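Local structure of hydroxyglutarate synthase (Oryza sativa, 6W1K) at residues H201-I204 and S205-S209. The protein catalyses the iron(II)-dependent decarboxylation and hydroxylation of 2-oxoadipate to D-2-hydroxyglutarate, a step of plant lysine catabolism. Numbering follows the deposited sequence.
Sequences HRLI and SDIRS. With SO4 (sulfate ion), chain H.
Leu203 and Arg208 meet through their CB atoms within the loop that leaves strand 195-199 through a 3-10 segment reaching Arg202, turns at Ile204 and Ser205, and enters helix 210-219 through a second, 206-208, in a protein of the glyoxalase clan. The apolar contacts are local: Leu203 CB lies 4.0 Å from Arg208 CB, and Leu203 CD1 meets Ile207 CD1, also at 4.0 Å, the two side chains passing at a slant. Val47 of helix 38-51 and Phe213 of helix 210-219 also touch Leu203, placing its side chain between those helices. Backbone polar groups at the turn are tied to helix 38-51, since Asp51 accepts hydrogen bonds from the N atoms of both Ile204 and Ser205.

Within the turn, Ser205 O is gripped by two donors, Arg208 N and Arg208 NH1, each at 3.1 Å and from opposite faces of its carbonyl plane. The side-chain bond arrives 71° out of that plane, yet Ser205 O lies close to the guanidinium plane. Chi1 of 74° sends the Arg208 chain, extended from CG to NE, back along the turn, and a bend at NE (chi4 -80°) brings NH1 to Ser205 O. At the guanidinium edge, a sulfate, probably from the crystallisation liquor, accepts a weak hydrogen bond from Arg208 NH2 at O1, 3.4 Å away.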
# COMPACT_ATOMS: atom_id res chain seq x y z
N HIS A 201 -6.91 -14.95 3.72
CA HIS A 201 -7.90 -15.68 4.52
C HIS A 201 -9.32 -15.53 3.99
O HIS A 201 -10.20 -16.28 4.41
CB HIS A 201 -7.85 -15.23 5.99
CG HIS A 201 -8.01 -13.75 6.17
ND1 HIS A 201 -6.95 -12.87 6.12
CD2 HIS A 201 -9.12 -13.00 6.41
CE1 HIS A 201 -7.40 -11.64 6.30
NE2 HIS A 201 -8.70 -11.69 6.49
N ARG A 202 -9.58 -14.57 3.10
CA ARG A 202 -10.88 -14.47 2.45
C ARG A 202 -10.97 -15.32 1.19
O ARG A 202 -12.06 -15.43 0.61
CB ARG A 202 -11.19 -13.01 2.15
CG ARG A 202 -11.32 -12.19 3.44
CD ARG A 202 -11.81 -10.78 3.21
NE ARG A 202 -13.23 -10.70 3.52
CZ ARG A 202 -13.79 -9.70 4.18
NH1 ARG A 202 -13.04 -8.68 4.59
NH2 ARG A 202 -15.09 -9.71 4.42
N LEU A 203 -9.88 -15.95 0.75
CA LEU A 203 -9.96 -16.92 -0.33
C LEU A 203 -10.60 -18.20 0.17
O LEU A 203 -10.66 -18.46 1.38
CB LEU A 203 -8.57 -17.23 -0.90
CG LEU A 203 -7.83 -16.01 -1.45
CD1 LEU A 203 -6.39 -16.38 -1.78
CD2 LEU A 203 -8.55 -15.40 -2.66
N ILE A 204 -11.04 -19.05 -0.76
CA ILE A 204 -11.75 -20.28 -0.41
C ILE A 204 -10.87 -21.51 -0.59
O ILE A 204 -10.96 -22.46 0.20
CB ILE A 204 -13.04 -20.40 -1.24
CG1 ILE A 204 -12.70 -20.52 -2.73
CG2 ILE A 204 -13.92 -19.19 -1.01
CD1 ILE A 204 -12.67 -21.95 -3.28
N SER A 205 -10.01 -21.54 -1.60
CA SER A 205 -9.25 -22.75 -1.89
C SER A 205 -8.08 -22.87 -0.90
O SER A 205 -7.96 -22.12 0.07
CB SER A 205 -8.76 -22.73 -3.33
OG SER A 205 -7.69 -21.81 -3.46
N ASP A 206 -7.18 -23.82 -1.16
CA ASP A 206 -6.09 -24.09 -0.23
C ASP A 206 -5.07 -22.95 -0.15
O ASP A 206 -4.33 -22.86 0.83
CB ASP A 206 -5.39 -25.40 -0.63
CG ASP A 206 -4.54 -25.27 -1.88
OD1 ASP A 206 -3.46 -25.89 -1.92
OD2 ASP A 206 -4.93 -24.54 -2.82
N ILE A 207 -5.04 -22.05 -1.13
CA ILE A 207 -4.10 -20.94 -1.07
C ILE A 207 -4.61 -19.83 -0.15
O ILE A 207 -3.99 -18.77 -0.04
CB ILE A 207 -3.81 -20.38 -2.48
CG1 ILE A 207 -5.09 -19.90 -3.16
CG2 ILE A 207 -3.15 -21.46 -3.35
CD1 ILE A 207 -4.81 -18.98 -4.37
N ARG A 208 -5.73 -20.08 0.53
CA ARG A 208 -6.12 -19.19 1.63
C ARG A 208 -5.10 -19.21 2.77
O ARG A 208 -5.02 -18.23 3.52
CB ARG A 208 -7.50 -19.58 2.15
CG ARG A 208 -7.53 -20.85 2.99
CD ARG A 208 -8.98 -21.16 3.36
NE ARG A 208 -9.10 -22.33 4.22
CZ ARG A 208 -9.06 -23.58 3.78
NH1 ARG A 208 -8.91 -23.83 2.48
NH2 ARG A 208 -9.17 -24.58 4.63
N SER A 209 -4.34 -20.29 2.92
CA SER A 209 -3.22 -20.29 3.83
C SER A 209 -2.02 -19.62 3.16
O SER A 209 -1.66 -19.97 2.04
CB SER A 209 -2.86 -21.71 4.26
OG SER A 209 -1.62 -21.70 4.95
S SO4 H . -8.55 -27.53 1.76
O1 SO4 H . -9.38 -27.49 2.97
O2 SO4 H . -9.24 -26.82 0.68
O3 SO4 H . -7.26 -26.91 2.03
O4 SO4 H . -8.36 -28.92 1.37